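Local atomic coordinates of PlaB phospholipase (Legionella pneumophila, PDB entry 6ZTI), a protein that probably hydrolyses phospholipids as an alpha/beta hydrolase of a pathogen, its activity being controlled by tetramer formation that depends on bound NAD(H). Residues 125-130 with 289-294; 190-195 with 254-259; 346-351 with 454-459; 352-357 with 385-390. All blocks are in the same frame, centred on the assembly; numbering follows the deposited sequence.

How the contacts relate
The four contacts fall into two groups on opposite sides of the chain's centre. Contacts 1 and 2 share the parallel sheet of the alpha/beta-hydrolase part, with centres about 9 Å apart; Phe193 N bonds Leu126 O between the neighbouring strands, and Cys294 SG packs on the Phe193 ring. Contacts 3 and 4 belong to the mixed sheet and its loops, about 10 Å apart by centres, and meet through probable backbone hydrogen bonds of Leu347 to Leu355 and Gly389. Contacts 2 and 3 lie about 29 Å apart by centres. Bound thio-NAD comes near the second group, about 7 Å from the side chain of Arg388 and about 8 Å from that of Leu347.

Contact 1: 125-130 with 289-294; sequences HLIMLA and IWILRC
In the parallel sheet of the alpha/beta-hydrolase fold, strand 125-129 is covered on one side by helix 289-294, where Ile127 meets Ile291 and Cys294. The two short axes run nearly antiparallel, at 161°, and approach to 9.9 Å. Ile127 divides its branches between two helix residues. Its CG2, anti to the backbone N, touches Ile291 CG1 at 4.1 Å, while CG1, beside the backbone N (chi1 -55°), carries CD1 to within 3.8 Å of Cys294 CB. One helical turn is thus straddled by a single side chain. Further along the strand, both methyls of Leu129 close on the tip of Ile291, CD1 lying 4.1 Å from Ile291 CD1, and the two side chains cross at about a right angle. At the other end His125 CD2 comes obliquely to Cys294 O, 3.3 Å away, whereas His125 NE2 is hydrogen-bonded to Val297 O beyond the segment. Branched aliphatic groups and the cysteine CB therefore supply the buried middle of this interface by van der Waals contact, and His125 NE2 is satisfied at its margin by a backbone carbonyl just past the helix.

Contact 2: 190-195 with 254-259; sequences VYSFVL and QPMAFG
The Phe258 ring receives Val194 CG1 at its edge and in its plane, with CG1 3.8 Å from Phe258 CD1; the two side chains cross at an oblique angle. The Phe193 ring, projecting from the other side of the sheet, meets Ala257 CB obliquely through CD2 at 3.6 Å, and Tyr303 of helix 300-320 adds an edge-to-face ring contact to it. Val194 presents its two methyls to different neighbours: with CG1 anti to the backbone N (chi1 169°), CG2 is left to face Met256 SD. Met256 turns at its last torsion, bringing both SD and CE against Ser192; SD lies 3.1 Å from Ser192 OG. That hydroxyl is buried here without a polar partner in the model.

Between these two layers of side chains the backbones run parallel, their short axes 17° apart. Val194 N donates to Ala257 O at 3.1 Å, and Val194 O accepts from Gly259 N at 3.0 Å. Val194 is thereby gripped through both its N-H and its C=O, a residue on one strand bonding to the residues before and after its opposite number, Phe258. Phe258 CA also makes a CH-O contact with Val194 O at 3.4 Å. Tyr303 OH is hydrogen-bonded to both Ser192 O and Ala257 N, linking the two segments. Strand 257-261 is the outermost on this side within the chain, and the pattern is that of parallel strand pairing at the margin of an alpha/beta-hydrolase sheet.

Contact 3: 346-351 with 454-459; sequences RLIDDR and MVEIML
Arg346 and Glu456 lie side by side and point the same way from adjacent parallel strands, their guanidinium and carboxylate planes turned 54° apart. Arg346 leaves its strand with CG anti to the backbone N (chi1 -174°) and stays extended to NE, which carries NH1 to Glu456 OE1 at 2.6 Å. This salt bridge is bent, at 133°, and reaches the oxygen from above the carboxylate plane. Ile348 shares the same side of the sheet: its CG2 sits over one face of the guanidinium, while CD1 crosses to Glu456 CD at 3.8 Å. Ile348 CG1 also packs on Met458 CB, and the thioether of Met458 bends round toward Asp350.

On the opposite side, Leu347 CD1 reaches both Ile457 CG2 and Leu459 CG, the leucine crossing Ile457 at a slant. Between these two layers run the parallel backbone bonds of the mixed sheet. Arg346 N donates to Val455 O at 2.8 Å and Ile457 N to Arg346 O; next, Ile348 N meets Ile457 O at 2.9 Å, and Leu459 N returns to Ile348 O. At the end of the strand, Asp349 OD1 accepts from Arg351 N at 2.7 Å, an Asx turn, and OD2 is held by Tyr431 OH.

Glu456 OE2 has a long, weak ion pair with Lys234, so the carboxylate has two basic neighbours, one of them distant, which would probably favour its ionised form. Ile348 packs carbon against both charged groups of the bridge.

Contact 4: 352-357 with 385-390; sequences GNHLID and LNNRGK
His354 and Asn387 are brought together by different first torsions: the histidine CG stands beside its backbone N (chi1 -78°), the asparagine CG anti to its own (chi1 -176°). Both belong to loops beside the mixed sheet, and residues 387-390 form a type I beta turn that includes an Asx turn. Asn387 ND2 sits over one face of the imidazole, 3.2 Å from His354 CE1 and displaced toward the ring's rim. Ring and amide planes are 79° apart, so the amide stands nearly upright on the ring instead of stacking flat.

The other end of that amide looks back into its own turn. Asn387 OD1 accepts from Gly389 N at 2.9 Å, while ND2 donates to Asp171 OD1 outside the segments, so both ends of the amide are held and its rotation is fixed. Lys390 N closes the turn on Asn387 O at 3.1 Å. Gly389 CA in turn lies 3.1 Å from Leu355 O, a close approach of the two backbones.

Farther along, Ile356 packs on Arg388 with two branches. Its CG2 touches Arg388 CB at 3.8 Å, beside the start of the arginine chain. Arg388 O accepts a hydrogen bond from Tyr358 OH, a residue of the thio-NAD pocket. The arginine side chain is deposited in two conformers; in the one given here it bends near its third torsion, and Ile356 CD1 lies over one face of the Arg388 guanidinium, offset toward its rim and 3.7 Å from NH1.

Contact 1: 125-130 with 289-294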
loop_
_atom_site.group_PDB
_atom_site.type_symbol
_atom_site.label_atom_id
_atom_site.label_comp_id
_atom_site.label_asym_id
_atom_site.label_seq_id
_atom_site.Cartn_x
_atom_site.Cartn_y
_atom_site.Cartn_z
ATOM N N HIS B 125 -21.214 27.993 29.231
ATOM C CA HIS B 125 -21.180 28.590 27.905
ATOM C C HIS B 125 -20.100 27.907 27.081
ATOM O O HIS B 125 -18.999 27.645 27.577
ATOM C CB HIS B 125 -20.883 30.103 27.948
ATOM C CG HIS B 125 -21.905 30.916 28.687
ATOM N ND1 HIS B 125 -22.079 30.839 30.051
ATOM C CD2 HIS B 125 -22.787 31.846 28.250
ATOM C CE1 HIS B 125 -23.033 31.674 30.422
ATOM N NE2 HIS B 125 -23.477 32.301 29.348
ATOM N N LEU B 126 -20.425 27.621 25.830
ATOM C CA LEU B 126 -19.473 27.088 24.859
ATOM C C LEU B 126 -19.480 28.035 23.670
ATOM O O LEU B 126 -20.472 28.117 22.938
ATOM C CB LEU B 126 -19.825 25.663 24.444
ATOM C CG LEU B 126 -18.952 25.069 23.332
ATOM C CD1 LEU B 126 -17.473 25.191 23.683
ATOM C CD2 LEU B 126 -19.316 23.620 23.067
ATOM N N ILE B 127 -18.383 28.768 23.504
ATOM C CA ILE B 127 -18.223 29.747 22.441
ATOM C C ILE B 127 -17.127 29.217 21.529
ATOM O O ILE B 127 -15.943 29.278 21.869
ATOM C CB ILE B 127 -17.880 31.137 22.989
ATOM C CG1 ILE B 127 -18.939 31.574 24.004
ATOM C CG2 ILE B 127 -17.767 32.143 21.837
ATOM C CD1 ILE B 127 -18.591 32.845 24.766
ATOM N N MET B 128 -17.523 28.687 20.375
ATOM C CA MET B 128 -16.611 28.076 19.416
ATOM C C MET B 128 -16.294 29.071 18.313
ATOM O O MET B 128 -17.206 29.550 17.636
ATOM C CB MET B 128 -17.238 26.817 18.815
ATOM C CG MET B 128 -17.291 25.635 19.772
ATOM S SD MET B 128 -18.306 24.319 19.093
ATOM C CE MET B 128 -19.936 24.963 19.461
ATOM N N LEU B 129 -15.006 29.372 18.132
ATOM C CA LEU B 129 -14.531 30.263 17.083
ATOM C C LEU B 129 -13.947 29.432 15.944
ATOM O O LEU B 129 -13.002 28.657 16.149
ATOM C CB LEU B 129 -13.480 31.236 17.623
ATOM C CG LEU B 129 -13.813 31.989 18.916
ATOM C CD1 LEU B 129 -12.647 32.860 19.410
ATOM C CD2 LEU B 129 -15.052 32.855 18.729
ATOM N N ALA B 130 -14.514 29.596 14.747
ATOM C CA ALA B 130 -14.130 28.855 13.546
ATOM C C ALA B 130 -13.840 27.389 13.859
ATOM O O ALA B 130 -12.784 26.875 13.470
ATOM C CB ALA B 130 -12.910 29.495 12.888
ATOM N N ILE B 289 -16.519 41.820 20.569
ATOM C CA ILE B 289 -17.833 42.388 20.843
ATOM C C ILE B 289 -18.878 41.293 20.967
ATOM O O ILE B 289 -19.743 41.342 21.848
ATOM C CB ILE B 289 -18.209 43.408 19.751
ATOM C CG1 ILE B 289 -17.372 44.696 19.900
ATOM C CG2 ILE B 289 -19.710 43.728 19.812
ATOM C CD1 ILE B 289 -17.276 45.508 18.624
ATOM N N TRP B 290 -18.829 40.292 20.089
ATOM C CA TRP B 290 -19.873 39.276 20.130
ATOM C C TRP B 290 -19.592 38.202 21.170
ATOM O O TRP B 290 -20.540 37.596 21.679
ATOM C CB TRP B 290 -20.066 38.668 18.739
ATOM C CG TRP B 290 -20.814 39.621 17.875
ATOM C CD1 TRP B 290 -20.307 40.403 16.883
ATOM C CD2 TRP B 290 -22.203 39.946 17.972
ATOM N NE1 TRP B 290 -21.302 41.177 16.336
ATOM C CE2 TRP B 290 -22.474 40.920 16.993
ATOM C CE3 TRP B 290 -23.245 39.499 18.787
ATOM C CZ2 TRP B 290 -23.748 41.447 16.798
ATOM C CZ3 TRP B 290 -24.504 40.031 18.604
ATOM C CH2 TRP B 290 -24.748 40.994 17.611
ATOM N N ILE B 291 -18.321 37.969 21.521
ATOM C CA ILE B 291 -18.026 37.088 22.650
ATOM C C ILE B 291 -18.628 37.649 23.930
ATOM O O ILE B 291 -19.191 36.907 24.744
ATOM C CB ILE B 291 -16.507 36.870 22.799
ATOM C CG1 ILE B 291 -16.035 35.841 21.785
ATOM C CG2 ILE B 291 -16.163 36.409 24.216
ATOM C CD1 ILE B 291 -14.549 35.635 21.728
ATOM N N LEU B 292 -18.506 38.963 24.135
ATOM C CA LEU B 292 -19.025 39.581 25.356
ATOM C C LEU B 292 -20.536 39.423 25.449
ATOM O O LEU B 292 -21.079 39.147 26.528
ATOM C CB LEU B 292 -18.632 41.061 25.397
ATOM C CG LEU B 292 -18.921 41.857 26.669
ATOM C CD1 LEU B 292 -18.287 41.201 27.887
ATOM C CD2 LEU B 292 -18.406 43.281 26.513
ATOM N N ARG B 293 -21.229 39.572 24.320
ATOM C CA ARG B 293 -22.669 39.342 24.290
ATOM C C ARG B 293 -22.996 37.897 24.651
ATOM O O ARG B 293 -23.900 37.634 25.454
ATOM C CB ARG B 293 -23.215 39.679 22.900
ATOM C CG ARG B 293 -23.331 41.157 22.591
ATOM C CD ARG B 293 -24.391 41.842 23.454
ATOM N NE ARG B 293 -25.685 41.158 23.424
ATOM C CZ ARG B 293 -26.626 41.353 22.500
ATOM N NH1 ARG B 293 -26.432 42.213 21.505
ATOM N NH2 ARG B 293 -27.768 40.678 22.572
ATOM N N CYS B 294 -22.270 36.945 24.056
ATOM C CA CYS B 294 -22.532 35.526 24.305
ATOM C C CYS B 294 -22.336 35.191 25.778
ATOM O O CYS B 294 -23.175 34.519 26.391
ATOM C CB CYS B 294 -21.620 34.658 23.424
ATOM S SG CYS B 294 -21.959 34.746 21.615
#

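Contact 2: 190-195 with 254-259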
loop_
_atom_site.group_PDB
_atom_site.type_symbol
_atom_site.label_atom_id
_atom_site.label_comp_id
_atom_site.label_asym_id
_atom_site.label_seq_id
_atom_site.Cartn_x
_atom_site.Cartn_y
_atom_site.Cartn_z
ATOM N N VAL B 190 -26.992 25.062 29.107
ATOM C CA VAL B 190 -25.700 25.237 28.465
ATOM C C VAL B 190 -25.947 26.060 27.215
ATOM O O VAL B 190 -26.724 25.660 26.339
ATOM C CB VAL B 190 -25.030 23.898 28.133
ATOM C CG1 VAL B 190 -23.761 24.117 27.303
ATOM C CG2 VAL B 190 -24.714 23.118 29.419
ATOM N N TYR B 191 -25.304 27.212 27.149
ATOM C CA TYR B 191 -25.499 28.168 26.068
ATOM C C TYR B 191 -24.317 28.035 25.125
ATOM O O TYR B 191 -23.187 28.388 25.479
ATOM C CB TYR B 191 -25.657 29.582 26.623
ATOM C CG TYR B 191 -26.897 29.681 27.478
ATOM C CD1 TYR B 191 -28.160 29.522 26.919
ATOM C CD2 TYR B 191 -26.809 29.900 28.849
ATOM C CE1 TYR B 191 -29.316 29.587 27.713
ATOM C CE2 TYR B 191 -27.925 29.963 29.622
ATOM C CZ TYR B 191 -29.181 29.807 29.062
ATOM O OH TYR B 191 -30.302 29.880 29.861
ATOM N N SER B 192 -24.581 27.484 23.940
ATOM C CA SER B 192 -23.569 27.164 22.951
ATOM C C SER B 192 -23.663 28.096 21.748
ATOM O O SER B 192 -24.762 28.447 21.302
ATOM C CB SER B 192 -23.741 25.714 22.504
ATOM O OG SER B 192 -22.656 25.330 21.691
ATOM N N PHE B 193 -22.506 28.487 21.209
ATOM C CA PHE B 193 -22.450 29.436 20.102
ATOM C C PHE B 193 -21.322 29.065 19.151
ATOM O O PHE B 193 -20.260 28.597 19.576
ATOM C CB PHE B 193 -22.201 30.883 20.581
ATOM C CG PHE B 193 -22.976 31.271 21.801
ATOM C CD1 PHE B 193 -22.613 30.791 23.053
ATOM C CD2 PHE B 193 -24.048 32.146 21.709
ATOM C CE1 PHE B 193 -23.324 31.153 24.176
ATOM C CE2 PHE B 193 -24.757 32.521 22.842
ATOM C CZ PHE B 193 -24.396 32.023 24.074
ATOM N N VAL B 194 -21.543 29.315 17.861
ATOM C CA VAL B 194 -20.503 29.206 16.845
ATOM C C VAL B 194 -20.322 30.567 16.198
ATOM O O VAL B 194 -21.291 31.177 15.730
ATOM C CB VAL B 194 -20.835 28.145 15.788
ATOM C CG1 VAL B 194 -19.851 28.253 14.613
ATOM C CG2 VAL B 194 -20.804 26.738 16.437
ATOM N N LEU B 195 -19.102 31.064 16.211
ATOM C CA LEU B 195 -18.757 32.261 15.467
ATOM C C LEU B 195 -17.649 31.920 14.492
ATOM O O LEU B 195 -16.720 31.188 14.832
ATOM C CB LEU B 195 -18.318 33.381 16.409
ATOM C CG LEU B 195 -19.311 33.807 17.497
ATOM C CD1 LEU B 195 -18.664 34.805 18.462
ATOM C CD2 LEU B 195 -20.545 34.425 16.907
ATOM N N GLN B 254 -30.777 20.554 17.521
ATOM C CA GLN B 254 -31.490 21.689 18.067
ATOM C C GLN B 254 -30.834 22.974 17.579
ATOM O O GLN B 254 -29.651 22.981 17.243
ATOM C CB GLN B 254 -31.488 21.634 19.590
ATOM C CG GLN B 254 -32.269 20.460 20.146
ATOM C CD GLN B 254 -33.738 20.538 19.795
ATOM O OE1 GLN B 254 -34.289 19.645 19.142
ATOM N NE2 GLN B 254 -34.380 21.613 20.223
ATOM N N PRO B 255 -31.583 24.069 17.517
ATOM C CA PRO B 255 -30.994 25.332 17.065
ATOM C C PRO B 255 -29.809 25.736 17.927
ATOM O O PRO B 255 -29.857 25.673 19.159
ATOM C CB PRO B 255 -32.149 26.334 17.212
ATOM C CG PRO B 255 -33.392 25.510 17.221
ATOM C CD PRO B 255 -33.006 24.221 17.880
ATOM N N MET B 256 -28.746 26.185 17.270
ATOM C CA MET B 256 -27.606 26.772 17.955
ATOM C C MET B 256 -27.265 28.114 17.323
ATOM O O MET B 256 -27.284 28.258 16.095
ATOM C CB MET B 256 -26.377 25.846 17.896
ATOM C CG MET B 256 -25.201 26.338 18.746
ATOM S SD MET B 256 -23.761 25.224 18.847
ATOM C CE MET B 256 -24.499 23.797 19.653
ATOM N N ALA B 257 -26.944 29.088 18.172
ATOM C CA ALA B 257 -26.498 30.390 17.700
ATOM C C ALA B 257 -25.363 30.233 16.695
ATOM O O ALA B 257 -24.453 29.422 16.880
ATOM C CB ALA B 257 -26.034 31.242 18.888
ATOM N N PHE B 258 -25.429 31.009 15.617
ATOM C CA PHE B 258 -24.481 30.879 14.519
ATOM C C PHE B 258 -24.314 32.234 13.863
ATOM O O PHE B 258 -25.287 32.812 13.373
ATOM C CB PHE B 258 -24.955 29.839 13.494
ATOM C CG PHE B 258 -24.067 29.728 12.286
ATOM C CD1 PHE B 258 -22.798 29.205 12.399
ATOM C CD2 PHE B 258 -24.502 30.156 11.038
ATOM C CE1 PHE B 258 -21.974 29.110 11.305
ATOM C CE2 PHE B 258 -23.692 30.058 9.949
ATOM C CZ PHE B 258 -22.418 29.532 10.081
ATOM N N GLY B 259 -23.086 32.720 13.830
ATOM C CA GLY B 259 -22.794 33.996 13.215
ATOM C C GLY B 259 -21.561 33.909 12.351
ATOM O O GLY B 259 -20.555 33.319 12.745
#

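Contact 3: 346-351 with 454-459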
loop_
_atom_site.group_PDB
_atom_site.type_symbol
_atom_site.label_atom_id
_atom_site.label_comp_id
_atom_site.label_asym_id
_atom_site.label_seq_id
_atom_site.Cartn_x
_atom_site.Cartn_y
_atom_site.Cartn_z
ATOM N N ARG B 346 -22.372 8.788 3.496
ATOM C CA ARG B 346 -21.967 7.535 4.106
ATOM C C ARG B 346 -22.731 6.427 3.410
ATOM O O ARG B 346 -23.962 6.375 3.498
ATOM C CB ARG B 346 -22.262 7.535 5.597
ATOM C CG ARG B 346 -21.733 6.320 6.294
ATOM C CD ARG B 346 -22.307 6.195 7.678
ATOM N NE ARG B 346 -21.609 5.174 8.446
ATOM C CZ ARG B 346 -22.118 4.575 9.511
ATOM N NH1 ARG B 346 -23.337 4.896 9.936
ATOM N NH2 ARG B 346 -21.404 3.665 10.155
ATOM N N LEU B 347 -22.006 5.555 2.724
ATOM C CA LEU B 347 -22.584 4.472 1.939
ATOM C C LEU B 347 -22.353 3.139 2.634
ATOM O O LEU B 347 -21.208 2.691 2.766
ATOM C CB LEU B 347 -21.964 4.446 0.544
ATOM C CG LEU B 347 -22.855 4.431 -0.694
ATOM C CD1 LEU B 347 -24.171 3.701 -0.448
ATOM C CD2 LEU B 347 -23.083 5.857 -1.175
ATOM N N ILE B 348 -23.442 2.478 3.020
ATOM C CA ILE B 348 -23.391 1.206 3.721
ATOM C C ILE B 348 -24.419 0.264 3.107
ATOM O O ILE B 348 -25.186 0.639 2.212
ATOM C CB ILE B 348 -23.648 1.369 5.234
ATOM C CG1 ILE B 348 -24.956 2.124 5.460
ATOM C CG2 ILE B 348 -22.491 2.130 5.892
ATOM C CD1 ILE B 348 -25.404 2.152 6.915
ATOM N N ASP B 349 -24.416 -0.980 3.585
ATOM C CA ASP B 349 -25.442 -1.951 3.237
ATOM C C ASP B 349 -26.024 -2.518 4.514
ATOM O O ASP B 349 -25.577 -2.202 5.620
ATOM C CB ASP B 349 -24.919 -3.052 2.309
ATOM C CG ASP B 349 -24.022 -4.085 3.000
ATOM O OD1 ASP B 349 -23.999 -4.212 4.250
ATOM O OD2 ASP B 349 -23.326 -4.798 2.242
ATOM N N ASP B 350 -27.039 -3.352 4.352
ATOM C CA ASP B 350 -27.817 -3.858 5.474
ATOM C C ASP B 350 -27.148 -5.015 6.201
ATOM O O ASP B 350 -27.766 -5.579 7.110
ATOM C CB ASP B 350 -29.205 -4.288 5.004
ATOM C CG ASP B 350 -29.166 -5.348 3.912
ATOM O OD1 ASP B 350 -28.180 -5.419 3.152
ATOM O OD2 ASP B 350 -30.155 -6.098 3.798
ATOM N N ARG B 351 -25.913 -5.368 5.842
ATOM C CA ARG B 351 -25.183 -6.441 6.506
ATOM C C ARG B 351 -23.954 -5.925 7.239
ATOM O O ARG B 351 -23.124 -6.727 7.677
ATOM C CB ARG B 351 -24.771 -7.520 5.495
ATOM C CG ARG B 351 -25.905 -8.019 4.617
ATOM C CD ARG B 351 -27.027 -8.606 5.452
ATOM N NE ARG B 351 -26.617 -9.814 6.169
ATOM C CZ ARG B 351 -27.193 -10.263 7.282
ATOM N NH1 ARG B 351 -28.202 -9.600 7.842
ATOM N NH2 ARG B 351 -26.748 -11.376 7.849
ATOM N N MET B 454 -25.506 15.437 6.659
ATOM C CA MET B 454 -24.996 14.071 6.647
ATOM C C MET B 454 -26.032 13.163 5.998
ATOM O O MET B 454 -27.202 13.180 6.374
ATOM C CB MET B 454 -24.683 13.611 8.066
ATOM C CG MET B 454 -23.675 14.538 8.784
ATOM S SD MET B 454 -23.741 14.384 10.572
ATOM C CE MET B 454 -23.171 12.718 10.785
ATOM N N VAL B 455 -25.608 12.398 5.003
ATOM C CA VAL B 455 -26.508 11.572 4.209
ATOM C C VAL B 455 -26.022 10.138 4.335
ATOM O O VAL B 455 -24.985 9.774 3.772
ATOM C CB VAL B 455 -26.557 12.014 2.741
ATOM C CG1 VAL B 455 -27.576 11.170 1.952
ATOM C CG2 VAL B 455 -26.910 13.504 2.630
ATOM N N GLU B 456 -26.763 9.325 5.067
ATOM C CA GLU B 456 -26.439 7.913 5.200
ATOM C C GLU B 456 -27.331 7.130 4.247
ATOM O O GLU B 456 -28.553 7.131 4.398
ATOM C CB GLU B 456 -26.632 7.430 6.636
ATOM C CG GLU B 456 -26.303 5.964 6.822
ATOM C CD GLU B 456 -26.488 5.501 8.252
ATOM O OE1 GLU B 456 -25.587 5.746 9.079
ATOM O OE2 GLU B 456 -27.542 4.901 8.549
ATOM N N ILE B 457 -26.728 6.460 3.272
ATOM C CA ILE B 457 -27.478 5.660 2.308
ATOM C C ILE B 457 -27.177 4.190 2.581
ATOM O O ILE B 457 -26.018 3.760 2.503
ATOM C CB ILE B 457 -27.140 6.050 0.862
ATOM C CG1 ILE B 457 -27.487 7.525 0.605
ATOM C CG2 ILE B 457 -27.892 5.136 -0.104
ATOM C CD1 ILE B 457 -26.761 8.123 -0.515
ATOM N N MET B 458 -28.211 3.424 2.925
ATOM C CA MET B 458 -28.087 1.992 3.179
ATOM C C MET B 458 -28.766 1.218 2.050
ATOM O O MET B 458 -29.994 1.273 1.901
ATOM C CB MET B 458 -28.708 1.615 4.522
ATOM C CG MET B 458 -28.498 0.138 4.881
ATOM S SD MET B 458 -29.569 -0.478 6.183
ATOM C CE MET B 458 -28.703 0.099 7.636
ATOM N N LEU B 459 -27.972 0.470 1.284
ATOM C CA LEU B 459 -28.473 -0.385 0.214
ATOM C C LEU B 459 -28.708 -1.803 0.713
ATOM O O LEU B 459 -28.082 -2.254 1.676
ATOM C CB LEU B 459 -27.479 -0.421 -0.951
ATOM C CG LEU B 459 -27.065 0.909 -1.583
ATOM C CD1 LEU B 459 -26.234 0.667 -2.805
ATOM C CD2 LEU B 459 -28.285 1.728 -1.940
#

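Contact 4: 352-357 with 385-390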
loop_
_atom_site.group_PDB
_atom_site.type_symbol
_atom_site.label_atom_id
_atom_site.label_comp_id
_atom_site.label_asym_id
_atom_site.label_seq_id
_atom_site.Cartn_x
_atom_site.Cartn_y
_atom_site.Cartn_z
ATOM N N GLY B 352 -23.809 -4.614 7.370
ATOM C CA GLY B 352 -22.727 -4.037 8.134
ATOM C C GLY B 352 -21.518 -3.610 7.336
ATOM O O GLY B 352 -20.490 -3.279 7.937
ATOM N N ASN B 353 -21.604 -3.588 6.016
ATOM C CA ASN B 353 -20.467 -3.224 5.186
ATOM C C ASN B 353 -20.530 -1.760 4.802
ATOM O O ASN B 353 -21.607 -1.223 4.536
ATOM C CB ASN B 353 -20.430 -4.080 3.922
ATOM C CG ASN B 353 -20.246 -5.538 4.227
ATOM O OD1 ASN B 353 -19.215 -5.926 4.780
ATOM N ND2 ASN B 353 -21.240 -6.366 3.871
ATOM N N HIS B 354 -19.371 -1.110 4.796
ATOM C CA HIS B 354 -19.224 0.135 4.069
ATOM C C HIS B 354 -18.967 -0.198 2.609
ATOM O O HIS B 354 -18.242 -1.144 2.289
ATOM C CB HIS B 354 -18.091 0.975 4.652
ATOM C CG HIS B 354 -18.470 1.688 5.912
ATOM N ND1 HIS B 354 -18.902 2.999 5.926
ATOM C CD2 HIS B 354 -18.503 1.267 7.199
ATOM C CE1 HIS B 354 -19.177 3.356 7.169
ATOM N NE2 HIS B 354 -18.940 2.325 7.961
ATOM N N LEU B 355 -19.602 0.558 1.723
ATOM C CA LEU B 355 -19.450 0.353 0.293
ATOM C C LEU B 355 -18.283 1.189 -0.207
ATOM O O LEU B 355 -18.216 2.392 0.066
ATOM C CB LEU B 355 -20.740 0.724 -0.432
ATOM C CG LEU B 355 -21.969 -0.042 0.065
ATOM C CD1 LEU B 355 -23.114 0.098 -0.938
ATOM C CD2 LEU B 355 -21.646 -1.512 0.309
ATOM N N ILE B 356 -17.360 0.543 -0.922
ATOM C CA ILE B 356 -16.173 1.205 -1.452
ATOM C C ILE B 356 -16.178 1.315 -2.971
ATOM O O ILE B 356 -15.282 1.972 -3.524
ATOM C CB ILE B 356 -14.882 0.493 -0.993
ATOM C CG1 ILE B 356 -14.878 -0.968 -1.449
ATOM C CG2 ILE B 356 -14.758 0.537 0.504
ATOM C CD1 ILE B 356 -13.487 -1.532 -1.636
ATOM N N ASP B 357 -17.118 0.672 -3.664
ATOM C CA ASP B 357 -17.164 0.666 -5.130
ATOM C C ASP B 357 -18.539 1.153 -5.587
ATOM O O ASP B 357 -19.496 0.371 -5.628
ATOM C CB ASP B 357 -16.888 -0.724 -5.679
ATOM C CG ASP B 357 -15.580 -1.306 -5.176
ATOM O OD1 ASP B 357 -14.533 -0.630 -5.296
ATOM O OD2 ASP B 357 -15.605 -2.446 -4.657
ATOM N N LEU B 385 -9.602 8.860 3.071
ATOM C CA LEU B 385 -8.577 7.867 2.779
ATOM C C LEU B 385 -8.652 6.650 3.686
ATOM O O LEU B 385 -8.153 5.585 3.309
ATOM C CB LEU B 385 -7.187 8.501 2.895
ATOM C CG LEU B 385 -6.919 9.703 1.984
ATOM C CD1 LEU B 385 -5.474 10.192 2.162
ATOM C CD2 LEU B 385 -7.186 9.364 0.534
ATOM N N ASN B 386 -9.248 6.779 4.870
ATOM C CA ASN B 386 -9.393 5.640 5.767
ATOM C C ASN B 386 -10.677 4.855 5.517
ATOM O O ASN B 386 -10.712 3.647 5.769
ATOM C CB ASN B 386 -9.342 6.124 7.218
ATOM C CG ASN B 386 -7.962 6.636 7.614
ATOM O OD1 ASN B 386 -6.954 5.970 7.382
ATOM N ND2 ASN B 386 -7.917 7.818 8.219
ATOM N N ASN B 387 -11.727 5.504 5.014
ATOM C CA ASN B 387 -13.007 4.854 4.740
ATOM C C ASN B 387 -13.494 5.356 3.386
ATOM O O ASN B 387 -13.984 6.484 3.287
ATOM C CB ASN B 387 -14.024 5.162 5.842
ATOM C CG ASN B 387 -15.330 4.429 5.654
ATOM O OD1 ASN B 387 -15.617 3.900 4.574
ATOM N ND2 ASN B 387 -16.139 4.397 6.706
ATOM N N ARG B 388 -13.409 4.517 2.350
ATOM C CA ARG B 388 -13.788 4.952 1.010
ATOM C C ARG B 388 -15.292 5.048 0.813
ATOM O O ARG B 388 -15.734 5.543 -0.230
ATOM C CB ARG B 388 -13.187 4.011 -0.024
ATOM C CG ARG B 388 -11.672 4.070 -0.056
ATOM C CD ARG B 388 -11.100 2.975 -0.931
ATOM N NE ARG B 388 -10.811 1.765 -0.164
ATOM C CZ ARG B 388 -10.466 0.602 -0.704
ATOM N NH1 ARG B 388 -10.379 0.475 -2.021
ATOM N NH2 ARG B 388 -10.217 -0.438 0.077
ATOM N N GLY B 389 -16.082 4.595 1.772
ATOM C CA GLY B 389 -17.502 4.853 1.743
ATOM C C GLY B 389 -17.875 6.226 2.247
ATOM O O GLY B 389 -19.053 6.493 2.488
ATOM N N LYS B 390 -16.900 7.100 2.473
ATOM C CA LYS B 390 -17.158 8.441 2.975
ATOM C C LYS B 390 -16.711 9.447 1.925
ATOM O O LYS B 390 -15.524 9.517 1.588
ATOM C CB LYS B 390 -16.454 8.677 4.310
ATOM C CG LYS B 390 -16.838 7.663 5.378
ATOM C CD LYS B 390 -18.326 7.628 5.704
ATOM C CE LYS B 390 -18.794 8.889 6.366
ATOM N NZ LYS B 390 -18.192 9.087 7.714
#